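PDB 2ON5: Na Glutathione S-transferase 2, which probably catalyses the conjugation of glutathione, which it binds, to electrophilic compounds, as a glutathione S-transferase of a human hookworm. Local coordinates for residues T7-R12 and G49-L54. Residues are numbered along the deposited sequence; the frame is centred on the assembly and turned at random.
Sequences TYFAGR and GQIPVL. With GSH (glutathione), chain V.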
ATOM      1  N   THR A   7       3.237 -15.761  10.331  1.00 16.62           N
ATOM      2  CA  THR A   7       4.686 -16.023  10.220  1.00 16.03           C
ATOM      3  C   THR A   7       5.451 -14.721   9.911  1.00 15.93           C
ATOM      4  O   THR A   7       5.082 -13.972   8.988  1.00 14.66           O
ATOM      5  CB  THR A   7       5.007 -17.104   9.174  1.00 15.91           C
ATOM      6  OG1 THR A   7       4.283 -18.309   9.475  1.00 16.82           O
ATOM      7  CG2 THR A   7       6.521 -17.410   9.172  1.00 14.43           C
ATOM      8  N   TYR A   8       6.468 -14.444  10.727  1.00 15.11           N
ATOM      9  CA  TYR A   8       7.314 -13.255  10.557  1.00 15.87           C
ATOM     10  C   TYR A   8       8.676 -13.495  11.229  1.00 16.38           C
ATOM     11  O   TYR A   8       8.980 -14.618  11.642  1.00 15.56           O
ATOM     12  CB  TYR A   8       6.617 -12.014  11.137  1.00 15.49           C
ATOM     13  CG  TYR A   8       7.290 -10.721  10.761  1.00 16.11           C
ATOM     14  CD1 TYR A   8       7.480 -10.362   9.414  1.00 14.67           C
ATOM     15  CD2 TYR A   8       7.775  -9.867  11.738  1.00 16.09           C
ATOM     16  CE1 TYR A   8       8.120  -9.174   9.083  1.00 16.41           C
ATOM     17  CE2 TYR A   8       8.417  -8.681  11.403  1.00 17.60           C
ATOM     18  CZ  TYR A   8       8.590  -8.349  10.090  1.00 15.72           C
ATOM     19  OH  TYR A   8       9.208  -7.161   9.765  1.00 17.41           O
ATOM     20  N   PHE A   9       9.508 -12.459  11.297  1.00 16.42           N
ATOM     21  CA  PHE A   9      10.763 -12.561  12.028  1.00 18.16           C
ATOM     22  C   PHE A   9      10.498 -12.464  13.530  1.00 18.36           C
ATOM     23  O   PHE A   9       9.388 -12.107  13.949  1.00 17.82           O
ATOM     24  CB  PHE A   9      11.731 -11.448  11.600  1.00 18.36           C
ATOM     25  CG  PHE A   9      12.194 -11.558  10.191  1.00 19.12           C
ATOM     26  CD1 PHE A   9      13.021 -12.598   9.800  1.00 18.21           C
ATOM     27  CD2 PHE A   9      11.825 -10.600   9.254  1.00 21.91           C
ATOM     28  CE1 PHE A   9      13.474 -12.697   8.487  1.00 19.46           C
ATOM     29  CE2 PHE A   9      12.261 -10.702   7.924  1.00 21.38           C
ATOM     30  CZ  PHE A   9      13.095 -11.752   7.554  1.00 21.99           C
ATOM     31  N   ALA A  10      11.518 -12.807  14.327  1.00 18.85           N
ATOM     32  CA  ALA A  10      11.526 -12.586  15.771  1.00 18.83           C
ATOM     33  C   ALA A  10      11.718 -11.095  16.030  1.00 19.42           C
ATOM     34  O   ALA A  10      12.813 -10.622  16.408  1.00 19.05           O
ATOM     35  CB  ALA A  10      12.660 -13.416  16.446  1.00 18.68           C
ATOM     36  N   GLY A  11      10.661 -10.335  15.788  1.00 18.84           N
ATOM     37  CA  GLY A  11      10.727  -8.903  15.943  1.00 19.16           C
ATOM     38  C   GLY A  11       9.352  -8.313  15.755  1.00 19.98           C
ATOM     39  O   GLY A  11       8.407  -9.009  15.318  1.00 18.88           O
ATOM     40  N   ARG A  12       9.239  -7.031  16.068  1.00 19.51           N
ATOM     41  CA  ARG A  12       7.962  -6.338  15.883  1.00 20.08           C
ATOM     42  C   ARG A  12       7.731  -6.022  14.410  1.00 19.86           C
ATOM     43  O   ARG A  12       6.864  -6.630  13.777  1.00 19.00           O
ATOM     44  CB  ARG A  12       7.878  -5.103  16.781  1.00 19.43           C
ATOM     45  CG  ARG A  12       7.616  -5.489  18.237  1.00 22.07           C
ATOM     46  CD  ARG A  12       7.947  -4.345  19.155  1.00 23.69           C
ATOM     47  NE  ARG A  12       9.396  -4.127  19.251  1.00 23.72           N
ATOM     48  CZ  ARG A  12      10.021  -3.028  18.848  1.00 24.41           C
ATOM     49  NH1 ARG A  12       9.326  -2.036  18.302  1.00 25.63           N
ATOM     50  NH2 ARG A  12      11.336  -2.917  18.989  1.00 24.59           N
ATOM     51  N   GLY A  49       7.554 -14.816  -1.686  1.00 19.20           N
ATOM     52  CA  GLY A  49       8.892 -15.090  -1.132  1.00 18.94           C
ATOM     53  C   GLY A  49       9.257 -14.163   0.019  1.00 20.00           C
ATOM     54  O   GLY A  49      10.446 -13.992   0.337  1.00 19.74           O
ATOM     55  N   GLN A  50       8.235 -13.614   0.681  1.00 19.69           N
ATOM     56  CA  GLN A  50       8.426 -12.653   1.774  1.00 20.26           C
ATOM     57  C   GLN A  50       7.465 -12.881   2.937  1.00 19.33           C
ATOM     58  O   GLN A  50       6.508 -13.665   2.821  1.00 17.81           O
ATOM     59  CB  GLN A  50       8.298 -11.215   1.261  1.00 20.72           C
ATOM     60  CG  GLN A  50       9.513 -10.768   0.426  1.00 23.81           C
ATOM     61  CD  GLN A  50       9.730  -9.271   0.438  1.00 29.86           C
ATOM     62  OE1 GLN A  50       8.958  -8.513  -0.145  1.00 32.31           O
ATOM     63  NE2 GLN A  50      10.796  -8.836   1.095  1.00 30.56           N
ATOM     64  N   ILE A  51       7.761 -12.207   4.051  1.00 18.38           N
ATOM     65  CA  ILE A  51       6.934 -12.204   5.271  1.00 18.38           C
ATOM     66  C   ILE A  51       6.638 -10.745   5.715  1.00 18.37           C
ATOM     67  O   ILE A  51       7.436  -9.851   5.413  1.00 17.80           O
ATOM     68  CB  ILE A  51       7.607 -13.041   6.414  1.00 18.72           C
ATOM     69  CG1 ILE A  51       9.118 -12.710   6.561  1.00 18.98           C
ATOM     70  CG2 ILE A  51       7.408 -14.547   6.167  1.00 19.62           C
ATOM     71  CD1 ILE A  51       9.801 -13.516   7.640  1.00 19.94           C
ATOM     72  N   PRO A  52       5.522 -10.501   6.469  1.00 17.21           N
ATOM     73  CA  PRO A  52       4.659 -11.506   7.125  1.00 16.86           C
ATOM     74  C   PRO A  52       3.693 -12.235   6.185  1.00 17.25           C
ATOM     75  O   PRO A  52       3.296 -11.691   5.137  1.00 16.05           O
ATOM     76  CB  PRO A  52       3.872 -10.673   8.150  1.00 16.86           C
ATOM     77  CG  PRO A  52       3.718  -9.280   7.433  1.00 16.56           C
ATOM     78  CD  PRO A  52       5.083  -9.113   6.746  1.00 17.52           C
ATOM     79  N   VAL A  53       3.299 -13.449   6.572  1.00 16.71           N
ATOM     80  CA  VAL A  53       2.222 -14.161   5.876  1.00 16.87           C
ATOM     81  C   VAL A  53       1.252 -14.710   6.915  1.00 16.81           C
ATOM     82  O   VAL A  53       1.684 -15.312   7.924  1.00 15.91           O
ATOM     83  CB  VAL A  53       2.757 -15.326   4.995  1.00 16.97           C
ATOM     84  CG1 VAL A  53       1.601 -16.194   4.398  1.00 17.40           C
ATOM     85  CG2 VAL A  53       3.625 -14.777   3.892  1.00 16.20           C
ATOM     86  N   LEU A  54      -0.039 -14.479   6.659  1.00 16.04           N
ATOM     87  CA  LEU A  54      -1.120 -15.016   7.480  1.00 16.63           C
ATOM     88  C   LEU A  54      -1.621 -16.324   6.851  1.00 17.52           C
ATOM     89  O   LEU A  54      -1.741 -16.426   5.635  1.00 18.08           O
ATOM     90  CB  LEU A  54      -2.300 -14.014   7.599  1.00 15.87           C
ATOM     91  CG  LEU A  54      -3.546 -14.476   8.401  1.00 16.59           C
ATOM     92  CD1 LEU A  54      -3.260 -14.465   9.911  1.00 18.96           C
ATOM     93  CD2 LEU A  54      -4.789 -13.650   8.111  1.00 15.87           C
TER
HETATM   94  N1  GSH V 999       5.086  -4.658   1.174  1.00 32.71           N
HETATM   95  CA1 GSH V 999       5.795  -5.341   2.284  1.00 34.51           C
HETATM   96  C1  GSH V 999       4.795  -5.743   3.365  1.00 30.29           C
HETATM   97  O11 GSH V 999       4.224  -4.782   3.922  1.00 31.78           O
HETATM   98  O12 GSH V 999       4.520  -6.926   3.717  1.00 24.84           O
HETATM   99  CB1 GSH V 999       6.735  -6.451   1.809  1.00 35.85           C
HETATM  100  CG1 GSH V 999       7.231  -7.360   2.930  1.00 36.37           C
HETATM  101  CD1 GSH V 999       8.743  -7.354   3.126  1.00 38.73           C
HETATM  102  OE1 GSH V 999       9.585  -6.332   2.607  1.00 38.24           O
HETATM  103  N2  GSH V 999       9.172  -8.405   3.830  1.00 39.21           N
HETATM  104  CA2 GSH V 999      10.383  -8.522   4.630  1.00 37.89           C
HETATM  105  C2  GSH V 999      11.087  -9.819   4.303  1.00 37.07           C
HETATM  106  O2  GSH V 999      10.389 -10.951   3.811  1.00 29.69           O
HETATM  107  CB2 GSH V 999      10.018  -8.487   6.105  1.00 38.71           C
HETATM  108  SG2 GSH V 999      10.321  -6.909   6.960  1.00 41.91           S
HETATM  109  N3  GSH V 999      12.409  -9.844   4.461  1.00 38.29           N
HETATM  110  CA3 GSH V 999      13.197 -10.989   4.047  1.00 40.90           C
HETATM  111  C3  GSH V 999      13.256 -11.249   2.555  1.00 41.99           C
HETATM  112  O31 GSH V 999      12.815 -10.410   1.737  1.00 44.17           O
HETATM  113  O32 GSH V 999      13.756 -12.309   2.114  1.00 41.62           O
HETATM  114  O   HOH W   1       2.063 -18.022   8.008  1.00 20.34           O
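T7 and V53 form an antiparallel hydrogen-bonded pair joining strands 4-9 and 53-56. T7 N donates to V53 O at 2.9 Å, nearly straight at 172°. V53 N donates back to T7 O at 3.0 Å. P52 CA adds a CA-H...O contact to T7 O, and a water bridges T7 OG1 and V53 O.

Apolar contacts continue beyond the pair. I51 CD1 sits 3.6 Å from the centroid of the F9 ring and 7° off its normal, a CH-pi contact over one face; chi1 of 46° puts CG1 between backbone N and carbonyl carbon, and the extended chain beyond it carries CD1 over the ring. The Y8 ring runs alongside P52, with Y8 CD1 3.8 Å from P52 CD.

The peptide before P52 is cis, the thioredoxin-fold hallmark that glutathione transferases use to present the preceding residue to glutathione. I51 N donates to ligand O2 at 2.9 Å, and ligand N2 gives I51 O a weak return bond. Y8 OH, which is hydrogen-bonded to L14 N, approaches the glutathione SG2 to 3.0 Å. The sheet pairing and the ring contacts set the cis-proline loop beside Y8, where the I51 backbone binds the glutathione backbone and the Y8 hydroxyl lies next to the thiol sulfur, consistent with tyrosine-type thiol activation.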